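Local coordinates for cell wall surface anchor family protein (Streptococcus agalactiae, PDB 3PHS) that serves as a minor pilin of the bacterial pilus, anchored to the cell wall, and mediates adhesion to lung epithelial cells through an IgG-like domain, at residues H13-V18 with L121-I127; L49-K53 with L72-Q77; V157-K163 with D203-I209. All blocks are in the same frame, centred on the assembly; numbering follows the deposited sequence.

Interaction 1. Residues H13-V18 with L121-I127; sequences HQLTIV and LSEDKVI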
loop_
_atom_site.group_PDB
_atom_site.type_symbol
_atom_site.label_atom_id
_atom_site.label_comp_id
_atom_site.label_asym_id
_atom_site.label_seq_id
_atom_site.Cartn_x
_atom_site.Cartn_y
_atom_site.Cartn_z
ATOM N N HIS A 13 -18.427 25.314 7.801
ATOM C CA HIS A 13 -19.102 24.046 8.135
ATOM C C HIS A 13 -18.167 23.113 8.885
ATOM O O HIS A 13 -16.945 23.271 8.836
ATOM C CB HIS A 13 -19.596 23.317 6.873
ATOM C CG HIS A 13 -20.377 24.187 5.942
ATOM N ND1 HIS A 13 -21.607 24.708 6.269
ATOM C CD2 HIS A 13 -20.090 24.643 4.698
ATOM C CE1 HIS A 13 -22.047 25.452 5.267
ATOM N NE2 HIS A 13 -21.147 25.423 4.299
ATOM N N GLN A 14 -18.759 22.138 9.567
ATOM C CA GLN A 14 -18.020 21.122 10.300
ATOM C C GLN A 14 -17.882 19.929 9.396
ATOM O O GLN A 14 -18.823 19.568 8.705
ATOM C CB GLN A 14 -18.827 20.686 11.517
ATOM C CG GLN A 14 -19.158 21.820 12.454
ATOM C CD GLN A 14 -17.919 22.432 12.990
ATOM O OE1 GLN A 14 -17.442 23.461 12.497
ATOM N NE2 GLN A 14 -17.361 21.797 14.011
ATOM N N LEU A 15 -16.710 19.317 9.407
ATOM C CA LEU A 15 -16.523 18.045 8.717
ATOM C C LEU A 15 -15.875 17.071 9.677
ATOM O O LEU A 15 -14.902 17.423 10.348
ATOM C CB LEU A 15 -15.621 18.243 7.496
ATOM C CG LEU A 15 -15.153 16.986 6.769
ATOM C CD1 LEU A 15 -16.333 16.215 6.166
ATOM C CD2 LEU A 15 -14.129 17.335 5.677
ATOM N N THR A 16 -16.411 15.846 9.730
ATOM C CA THR A 16 -15.879 14.801 10.609
ATOM C C THR A 16 -15.574 13.608 9.744
ATOM O O THR A 16 -16.446 13.143 9.036
ATOM C CB THR A 16 -16.905 14.375 11.698
ATOM O OG1 THR A 16 -17.248 15.509 12.513
ATOM C CG2 THR A 16 -16.325 13.263 12.607
ATOM N N ILE A 17 -14.327 13.133 9.783
ATOM C CA ILE A 17 -13.936 11.939 9.033
ATOM C C ILE A 17 -13.874 10.831 10.052
ATOM O O ILE A 17 -13.169 10.963 11.046
ATOM C CB ILE A 17 -12.511 12.100 8.378
ATOM C CG1 ILE A 17 -12.408 13.316 7.431
ATOM C CG2 ILE A 17 -12.060 10.817 7.683
ATOM C CD1 ILE A 17 -13.595 13.685 6.701
ATOM N N VAL A 18 -14.609 9.742 9.820
ATOM C CA VAL A 18 -14.654 8.634 10.780
ATOM C C VAL A 18 -13.945 7.441 10.174
ATOM O O VAL A 18 -14.406 6.864 9.183
ATOM C CB VAL A 18 -16.115 8.262 11.186
ATOM C CG1 VAL A 18 -16.148 7.303 12.396
ATOM C CG2 VAL A 18 -16.918 9.518 11.530
ATOM N N LEU A 121 -18.735 20.389 0.402
ATOM C CA LEU A 121 -18.974 20.947 1.740
ATOM C C LEU A 121 -19.849 22.204 1.690
ATOM O O LEU A 121 -19.363 23.345 1.751
ATOM C CB LEU A 121 -17.662 21.188 2.512
ATOM C CG LEU A 121 -17.853 21.399 4.019
ATOM C CD1 LEU A 121 -18.207 20.060 4.718
ATOM C CD2 LEU A 121 -16.565 22.066 4.597
ATOM N N SER A 122 -21.149 21.951 1.544
ATOM C CA SER A 122 -22.185 22.973 1.515
ATOM C C SER A 122 -23.021 23.014 2.808
ATOM O O SER A 122 -23.928 23.860 2.949
ATOM C CB SER A 122 -23.125 22.632 0.360
ATOM O OG SER A 122 -23.714 21.361 0.575
ATOM N N GLU A 123 -22.710 22.102 3.730
ATOM C CA GLU A 123 -23.397 21.889 5.005
ATOM C C GLU A 123 -22.444 21.053 5.867
ATOM O O GLU A 123 -21.451 20.536 5.343
ATOM C CB GLU A 123 -24.703 21.105 4.783
ATOM C CG GLU A 123 -24.525 19.774 4.000
ATOM C CD GLU A 123 -25.820 18.989 3.836
ATOM O OE1 GLU A 123 -26.899 19.593 3.983
ATOM O OE2 GLU A 123 -25.756 17.769 3.564
ATOM N N ASP A 124 -22.739 20.902 7.164
ATOM C CA ASP A 124 -21.940 19.986 8.005
ATOM C C ASP A 124 -21.992 18.570 7.435
ATOM O O ASP A 124 -23.057 18.106 6.983
ATOM C CB ASP A 124 -22.453 19.960 9.437
ATOM C CG ASP A 124 -22.367 21.307 10.118
ATOM O OD1 ASP A 124 -23.101 21.480 11.101
ATOM O OD2 ASP A 124 -21.567 22.167 9.705
ATOM N N LYS A 125 -20.857 17.873 7.483
ATOM C CA LYS A 125 -20.753 16.541 6.875
ATOM C C LYS A 125 -20.076 15.561 7.808
ATOM O O LYS A 125 -19.117 15.918 8.503
ATOM C CB LYS A 125 -19.930 16.609 5.575
ATOM C CG LYS A 125 -20.596 17.324 4.380
ATOM C CD LYS A 125 -21.672 16.454 3.752
ATOM C CE LYS A 125 -22.215 17.074 2.445
ATOM N NZ LYS A 125 -23.526 16.433 2.124
ATOM N N VAL A 126 -20.556 14.314 7.774
ATOM C CA VAL A 126 -19.883 13.191 8.440
ATOM C C VAL A 126 -19.574 12.148 7.348
ATOM O O VAL A 126 -20.464 11.706 6.626
ATOM C CB VAL A 126 -20.731 12.602 9.577
ATOM C CG1 VAL A 126 -20.022 11.391 10.226
ATOM C CG2 VAL A 126 -21.041 13.677 10.642
ATOM N N ILE A 127 -18.308 11.782 7.212
ATOM C CA ILE A 127 -17.920 10.914 6.102
ATOM C C ILE A 127 -17.103 9.736 6.619
ATOM O O ILE A 127 -16.330 9.881 7.574
ATOM C CB ILE A 127 -17.135 11.662 4.988
ATOM C CG1 ILE A 127 -15.850 12.209 5.520
ATOM C CG2 ILE A 127 -17.981 12.800 4.283
ATOM C CD1 ILE A 127 -14.751 11.940 4.581
HETATM O O HOH W 1 -23.018 24.561 8.454
HETATM O O HOH W 2 -19.004 17.048 11.256
#
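Parallel beta pairing at the edge of a sheet in the N-terminal beta sandwich joins Leu15, Thr16 and Ile17 to Lys125, Val126 and Ile127, a short strand added beside 13-21; the axes of the two run 12° apart. The bonds alternate as a parallel ladder requires: Lys125 N gives to Gln14 O, Thr16 N to Lys125 O, Ile127 N to Thr16 O and Val18 N to Ile127 O. Ahead of the ladder, a side chain takes the place of a backbone acceptor. Asp124 has its CG beside its own backbone N (chi1 -62°), and its OD2 receives Gln14 N at 2.8 Å in a nearly straight bond (175°) that reaches the oxygen from above the carboxylate plane. The same OD2 accepts from a water that is also bonded to His13 ND1 and lies in the imidazole plane, at its edge. One face of that ring rests on the turn, with Glu123 N over its centre and Ser122 C 3.4 Å above the plane toward the rim. His13 NE2 is bonded to Asp97, which fixes the ring's far side. On the inner side of the sheet Leu15 CD1 lies 3.7 Å from Lys125 CB and Leu15 CB 4.2 Å from Leu121 CD1, while Phe92 extends the layer and Leu49 of the opposing sheet packs on it. Lys125 NZ turns back to a salt bridge with Glu123 OE2 (3.0 Å) and makes another with Glu33. With Asp97 and the water-linked Asp124 both near it, the imidazole would probably be stabilised in its protonated form.

Interaction 2. Residues L49-K53 with L72-Q77; sequences LYQLK and LKKQAQ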
loop_
_atom_site.group_PDB
_atom_site.type_symbol
_atom_site.label_atom_id
_atom_site.label_comp_id
_atom_site.label_asym_id
_atom_site.label_seq_id
_atom_site.Cartn_x
_atom_site.Cartn_y
_atom_site.Cartn_z
ATOM N N LEU A 49 -7.132 17.573 4.017
ATOM C CA LEU A 49 -8.202 18.058 3.161
ATOM C C LEU A 49 -7.692 19.239 2.347
ATOM O O LEU A 49 -7.209 20.216 2.918
ATOM C CB LEU A 49 -9.440 18.424 4.007
ATOM C CG LEU A 49 -10.479 17.348 4.376
ATOM C CD1 LEU A 49 -11.324 16.980 3.188
ATOM C CD2 LEU A 49 -9.904 16.073 4.998
ATOM N N TYR A 50 -7.795 19.131 1.019
ATOM C CA TYR A 50 -7.296 20.138 0.078
ATOM C C TYR A 50 -8.484 20.891 -0.505
ATOM O O TYR A 50 -9.345 20.301 -1.156
ATOM C CB TYR A 50 -6.449 19.478 -1.007
ATOM C CG TYR A 50 -5.152 18.963 -0.431
ATOM C CD1 TYR A 50 -5.100 17.737 0.241
ATOM C CD2 TYR A 50 -4.002 19.744 -0.477
ATOM C CE1 TYR A 50 -3.905 17.279 0.802
ATOM C CE2 TYR A 50 -2.807 19.302 0.088
ATOM C CZ TYR A 50 -2.765 18.067 0.706
ATOM O OH TYR A 50 -1.587 17.668 1.269
ATOM N N GLN A 51 -8.554 22.184 -0.200
ATOM C CA GLN A 51 -9.625 23.036 -0.711
ATOM C C GLN A 51 -9.391 23.324 -2.202
ATOM O O GLN A 51 -8.387 23.938 -2.562
ATOM C CB GLN A 51 -9.592 24.343 0.068
ATOM C CG GLN A 51 -10.788 25.245 -0.050
ATOM C CD GLN A 51 -10.555 26.442 0.864
ATOM O OE1 GLN A 51 -11.029 26.475 1.996
ATOM N NE2 GLN A 51 -9.730 27.353 0.424
ATOM N N LEU A 52 -10.314 22.890 -3.059
ATOM C CA LEU A 52 -10.151 23.093 -4.510
ATOM C C LEU A 52 -10.220 24.569 -4.895
ATOM O O LEU A 52 -10.969 25.331 -4.293
ATOM C CB LEU A 52 -11.196 22.307 -5.311
ATOM C CG LEU A 52 -10.825 20.879 -5.702
ATOM C CD1 LEU A 52 -10.579 20.007 -4.458
ATOM C CD2 LEU A 52 -11.897 20.280 -6.593
ATOM N N LYS A 53 -9.401 24.949 -5.872
ATOM C CA LYS A 53 -9.470 26.293 -6.464
ATOM C C LYS A 53 -10.370 26.315 -7.683
ATOM O O LYS A 53 -10.924 27.357 -8.022
ATOM C CB LYS A 53 -8.073 26.781 -6.853
ATOM C CG LYS A 53 -7.147 27.009 -5.672
ATOM C CD LYS A 53 -5.821 27.658 -6.102
ATOM C CE LYS A 53 -5.768 29.145 -5.763
ATOM N NZ LYS A 53 -6.974 29.933 -6.203
ATOM N N LEU A 72 -0.762 18.366 -4.759
ATOM C CA LEU A 72 -2.038 18.646 -4.092
ATOM C C LEU A 72 -1.975 20.057 -3.529
ATOM O O LEU A 72 -2.882 20.863 -3.740
ATOM C CB LEU A 72 -2.298 17.630 -2.970
ATOM C CG LEU A 72 -2.498 16.153 -3.366
ATOM C CD1 LEU A 72 -2.614 15.279 -2.106
ATOM C CD2 LEU A 72 -3.729 15.947 -4.258
ATOM N N LYS A 73 -0.884 20.351 -2.829
ATOM C CA LYS A 73 -0.668 21.669 -2.215
ATOM C C LYS A 73 -0.685 22.780 -3.285
ATOM O O LYS A 73 -1.365 23.823 -3.117
ATOM C CB LYS A 73 0.655 21.652 -1.429
ATOM C CG LYS A 73 1.114 22.990 -0.812
ATOM C CD LYS A 73 0.235 23.407 0.348
ATOM C CE LYS A 73 0.689 24.737 0.961
ATOM N NZ LYS A 73 -0.030 24.996 2.255
ATOM N N LYS A 74 0.034 22.533 -4.380
ATOM C CA LYS A 74 0.156 23.475 -5.494
ATOM C C LYS A 74 -1.212 23.853 -6.080
ATOM O O LYS A 74 -1.467 25.019 -6.376
ATOM C CB LYS A 74 1.068 22.876 -6.573
ATOM C CG LYS A 74 1.475 23.817 -7.709
ATOM C CD LYS A 74 2.160 23.046 -8.857
ATOM C CE LYS A 74 3.398 22.256 -8.395
ATOM N NZ LYS A 74 3.643 21.021 -9.216
ATOM N N GLN A 75 -2.097 22.873 -6.236
ATOM C CA GLN A 75 -3.409 23.130 -6.837
ATOM C C GLN A 75 -4.511 23.572 -5.857
ATOM O O GLN A 75 -5.574 24.014 -6.298
ATOM C CB GLN A 75 -3.872 21.924 -7.675
ATOM C CG GLN A 75 -2.973 21.684 -8.881
ATOM C CD GLN A 75 -3.542 20.741 -9.916
ATOM O OE1 GLN A 75 -4.764 20.630 -10.104
ATOM N NE2 GLN A 75 -2.645 20.077 -10.639
ATOM N N ALA A 76 -4.276 23.430 -4.552
ATOM C CA ALA A 76 -5.266 23.776 -3.524
ATOM C C ALA A 76 -5.221 25.259 -3.114
ATOM O O ALA A 76 -4.211 25.924 -3.332
ATOM C CB ALA A 76 -5.092 22.876 -2.286
ATOM N N GLN A 77 -6.320 25.748 -2.526
ATOM C CA GLN A 77 -6.445 27.134 -2.006
ATOM C C GLN A 77 -6.033 27.272 -0.540
ATOM O O GLN A 77 -5.371 28.249 -0.192
ATOM C CB GLN A 77 -7.876 27.669 -2.189
ATOM C CG GLN A 77 -8.146 29.078 -1.613
ATOM C CD GLN A 77 -8.245 30.176 -2.676
ATOM O OE1 GLN A 77 -9.070 30.098 -3.612
ATOM N NE2 GLN A 77 -7.416 31.220 -2.527
HETATM O O HOH W 3 -7.906 23.367 -7.844
#
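The segment Leu49-Lys53 runs past the C-terminal end of the helix that supplies Leu72-Gln75, and the chain leaves that helix at Ala76 to enter the neighbouring strand 76-83. Leu52 and Ala76 have the nearest CA atoms, 5.0 Å apart. One strong backbone bond marks the join: Gln77 N gives to Gln51 O at 2.7 Å (169° at the hydrogen), in the carbonyl plane. This is a helix-to-strand junction at the side of the four-stranded antiparallel sheet of the N-terminal beta sandwich; the strand pairing continues beyond it, where backbone hydrogen bonds join Gln51 to Gln78 and Leu49 to Phe80.

Tyr50 carries the apolar half. Its CG lies beside the backbone N (chi1 -69°), which aims the ring at the helix, and Leu72 CB sits over one face, 3.6 Å from the centroid and 17° off the ring normal, a CH-pi contact. Leu72 CD1 extends along the same ring to within 3.8 Å of Tyr50 CE1, the two side chains crossing at about a right angle. Ala76 CB takes the ring's edge instead, 3.8 Å from Tyr50 CD2 and near the ring plane. Trp64 of helix 60-65 touches both Tyr50 and Leu72, so a second helix joins this cluster.

The other half is polar and nearer the surface. A water accepts from Lys53 N and donates to Gln75 O, joining the backbone at Lys53 to the last turn of the helix, while the aliphatic part of Lys53 lies along that turn, CG 3.4 Å from Gln75 O. Lys53 then bends at its last two torsions, and its NZ makes a weak hydrogen bond to Gln77 OE1, 3.3 Å long.

Interaction 3. Residues V157-K163 with D203-I209; sequences VFELYEK and DYVLKEI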
loop_
_atom_site.group_PDB
_atom_site.type_symbol
_atom_site.label_atom_id
_atom_site.label_comp_id
_atom_site.label_asym_id
_atom_site.label_seq_id
_atom_site.Cartn_x
_atom_site.Cartn_y
_atom_site.Cartn_z
ATOM N N VAL A 157 18.508 -12.496 -1.581
ATOM C CA VAL A 157 18.005 -11.274 -0.937
ATOM C C VAL A 157 16.970 -10.569 -1.816
ATOM O O VAL A 157 17.205 -10.297 -2.994
ATOM C CB VAL A 157 19.178 -10.324 -0.557
ATOM C CG1 VAL A 157 18.673 -8.984 0.052
ATOM C CG2 VAL A 157 20.145 -11.047 0.393
ATOM N N PHE A 158 15.816 -10.287 -1.215
ATOM C CA PHE A 158 14.744 -9.548 -1.852
ATOM C C PHE A 158 14.304 -8.352 -0.989
ATOM O O PHE A 158 14.548 -8.335 0.221
ATOM C CB PHE A 158 13.521 -10.449 -2.008
ATOM C CG PHE A 158 13.620 -11.448 -3.133
ATOM C CD1 PHE A 158 14.160 -12.712 -2.914
ATOM C CD2 PHE A 158 13.097 -11.155 -4.381
ATOM C CE1 PHE A 158 14.217 -13.654 -3.970
ATOM C CE2 PHE A 158 13.149 -12.089 -5.427
ATOM C CZ PHE A 158 13.717 -13.327 -5.206
ATOM N N GLU A 159 13.680 -7.373 -1.640
ATOM C CA GLU A 159 12.881 -6.344 -0.967
ATOM C C GLU A 159 11.461 -6.439 -1.515
ATOM O O GLU A 159 11.253 -6.958 -2.609
ATOM C CB GLU A 159 13.463 -4.955 -1.205
ATOM C CG GLU A 159 14.794 -4.758 -0.485
ATOM C CD GLU A 159 15.512 -3.488 -0.878
ATOM O OE1 GLU A 159 15.069 -2.773 -1.798
ATOM O OE2 GLU A 159 16.548 -3.215 -0.240
ATOM N N LEU A 160 10.493 -5.945 -0.749
ATOM C CA LEU A 160 9.091 -5.940 -1.165
ATOM C C LEU A 160 8.565 -4.504 -1.173
ATOM O O LEU A 160 8.883 -3.725 -0.271
ATOM C CB LEU A 160 8.268 -6.804 -0.211
ATOM C CG LEU A 160 6.783 -6.964 -0.555
ATOM C CD1 LEU A 160 6.551 -7.780 -1.815
ATOM C CD2 LEU A 160 6.037 -7.602 0.622
ATOM N N TYR A 161 7.804 -4.154 -2.207
ATOM C CA TYR A 161 7.240 -2.823 -2.359
ATOM C C TYR A 161 5.751 -2.938 -2.616
ATOM O O TYR A 161 5.307 -3.919 -3.173
ATOM C CB TYR A 161 7.873 -2.122 -3.568
ATOM C CG TYR A 161 9.316 -1.774 -3.347
ATOM C CD1 TYR A 161 10.324 -2.735 -3.502
ATOM C CD2 TYR A 161 9.678 -0.491 -2.953
ATOM C CE1 TYR A 161 11.668 -2.408 -3.264
ATOM C CE2 TYR A 161 11.001 -0.154 -2.739
ATOM C CZ TYR A 161 11.993 -1.108 -2.898
ATOM O OH TYR A 161 13.312 -0.741 -2.661
ATOM N N GLU A 162 4.986 -1.915 -2.243
ATOM C CA GLU A 162 3.652 -1.769 -2.828
ATOM C C GLU A 162 3.869 -1.494 -4.324
ATOM O O GLU A 162 4.893 -0.907 -4.697
ATOM C CB GLU A 162 2.899 -0.603 -2.165
ATOM C CG GLU A 162 2.617 -0.834 -0.673
ATOM C CD GLU A 162 1.940 0.345 0.020
ATOM O OE1 GLU A 162 1.718 1.391 -0.618
ATOM O OE2 GLU A 162 1.631 0.208 1.213
ATOM N N LYS A 163 2.928 -1.910 -5.168
ATOM C CA LYS A 163 2.971 -1.582 -6.602
ATOM C C LYS A 163 3.193 -0.075 -6.801
ATOM O O LYS A 163 2.513 0.744 -6.174
ATOM C CB LYS A 163 1.687 -2.028 -7.319
ATOM C CG LYS A 163 1.845 -2.024 -8.835
ATOM C CD LYS A 163 0.553 -2.311 -9.576
ATOM C CE LYS A 163 0.767 -2.066 -11.071
ATOM N NZ LYS A 163 0.005 -3.018 -11.927
ATOM N N ASP A 203 -1.729 -5.137 -4.501
ATOM C CA ASP A 203 -0.635 -5.469 -5.418
ATOM C C ASP A 203 0.715 -5.028 -4.901
ATOM O O ASP A 203 0.881 -3.895 -4.417
ATOM C CB ASP A 203 -0.906 -4.866 -6.808
ATOM C CG ASP A 203 -2.117 -5.479 -7.482
ATOM O OD1 ASP A 203 -2.546 -6.585 -7.073
ATOM O OD2 ASP A 203 -2.640 -4.833 -8.429
ATOM N N TYR A 204 1.683 -5.933 -4.997
ATOM C CA TYR A 204 3.027 -5.702 -4.499
ATOM C C TYR A 204 4.056 -6.103 -5.549
ATOM O O TYR A 204 3.724 -6.716 -6.557
ATOM C CB TYR A 204 3.275 -6.501 -3.194
ATOM C CG TYR A 204 2.396 -6.070 -2.038
ATOM C CD1 TYR A 204 1.087 -6.514 -1.934
ATOM C CD2 TYR A 204 2.875 -5.190 -1.061
ATOM C CE1 TYR A 204 0.259 -6.103 -0.872
ATOM C CE2 TYR A 204 2.054 -4.770 0.021
ATOM C CZ TYR A 204 0.753 -5.235 0.095
ATOM O OH TYR A 204 -0.056 -4.820 1.126
ATOM N N VAL A 205 5.305 -5.746 -5.290
ATOM C CA VAL A 205 6.402 -6.077 -6.195
ATOM C C VAL A 205 7.578 -6.586 -5.376
ATOM O O VAL A 205 8.045 -5.921 -4.439
ATOM C CB VAL A 205 6.825 -4.866 -7.065
ATOM C CG1 VAL A 205 8.072 -5.198 -7.903
ATOM C CG2 VAL A 205 5.689 -4.412 -7.954
ATOM N N LEU A 206 8.052 -7.777 -5.742
ATOM C CA LEU A 206 9.277 -8.325 -5.180
ATOM C C LEU A 206 10.467 -7.898 -6.029
ATOM O O LEU A 206 10.475 -8.114 -7.244
ATOM C CB LEU A 206 9.193 -9.853 -5.144
ATOM C CG LEU A 206 8.424 -10.488 -3.984
ATOM C CD1 LEU A 206 8.159 -11.948 -4.315
ATOM C CD2 LEU A 206 9.192 -10.348 -2.650
ATOM N N LYS A 207 11.449 -7.294 -5.395
ATOM C CA LYS A 207 12.654 -6.908 -6.072
ATOM C C LYS A 207 13.817 -7.798 -5.636
ATOM O O LYS A 207 14.104 -7.886 -4.492
ATOM C CB LYS A 207 12.940 -5.424 -5.839
ATOM C CG LYS A 207 13.994 -4.849 -6.736
ATOM C CD LYS A 207 14.178 -3.324 -6.547
ATOM C CE LYS A 207 15.496 -2.818 -7.166
ATOM N NZ LYS A 207 15.817 -1.435 -6.805
ATOM N N GLU A 208 14.412 -8.523 -6.574
ATOM C CA GLU A 208 15.535 -9.373 -6.206
ATOM C C GLU A 208 16.785 -8.500 -6.183
ATOM O O GLU A 208 17.081 -7.817 -7.166
ATOM C CB GLU A 208 15.697 -10.540 -7.192
ATOM C CG GLU A 208 16.694 -11.579 -6.702
ATOM C CD GLU A 208 16.813 -12.792 -7.634
ATOM O OE1 GLU A 208 15.912 -13.030 -8.466
ATOM O OE2 GLU A 208 17.821 -13.510 -7.500
ATOM N N ILE A 209 17.502 -8.537 -5.066
ATOM C CA ILE A 209 18.613 -7.610 -4.789
ATOM C C ILE A 209 19.949 -8.277 -5.061
ATOM O O ILE A 209 20.840 -7.681 -5.683
ATOM C CB ILE A 209 18.598 -7.143 -3.297
ATOM C CG1 ILE A 209 17.258 -6.492 -2.948
ATOM C CG2 ILE A 209 19.759 -6.184 -2.997
ATOM C CD1 ILE A 209 16.834 -5.391 -3.891
HETATM O O HOH W 4 -0.641 -1.653 1.231
#
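Val157-Lys163 and Asp203-Ile209 pair as antiparallel strands with their N-to-C directions 151° apart, Glu159-Lys207 and Tyr161-Val205 being hydrogen-bonded pairs. They are the central strands of one sheet in the prealbumin-like domain. Lys207 N gives to Glu159 O at 2.8 Å (173°), and terminal bonds run from Ile209 N to Val157 O and Lys163 N to Asp203 O.

On the inward face Phe158 has its ring across Glu208, whose CG sits over one face, 4.0 Å from the centroid, in a CH-pi contact. Leu160 CD1 meets Leu206 CD2 and Tyr204 CB, both at 3.8 Å; Leu140 and Ile196 of the opposing sheet pack on this layer. On the other face the phenol of Tyr161 leans back along its own strand and OH gives a 2.8 Å bond to Glu159 OE1, 30° out of the carboxylate plane. Ile209 CD1 closes on that same oxygen at 3.8 Å, crossing the glutamate at about a right angle.

The faces differ chemically. The Glu159 carboxylate, itself buried, is steadied by a phenol, with Lys207 NZ 5.2 Å from OE1. The inward face, mostly hydrocarbon, also holds the Glu208 carboxylate beside Lys142 and Asn238, a trio consistent with an intramolecular isopeptide-bond site.

Interactions 1 and 2 belong to the N-terminal domain and interaction 3 to the C-terminal one, on opposite sides of the chain's centre. Interaction 2 is nested within the loop that interaction 1 closes, and their centres are 17 Å apart. They touch through the sandwich core, where Leu15 CD2 of 13-18 lies 3.8 Å from Leu49 CD1 of 49-53, so the two sheets meet there. Interaction 3 follows in series along the chain: its centre is 39 Å from that of interaction 1 and 33 Å from that of interaction 2, with nearest atoms about 18 and 15 Å away. Arg112, in strand 109-121, nevertheless bonds to Asp203 O, bridging the domains.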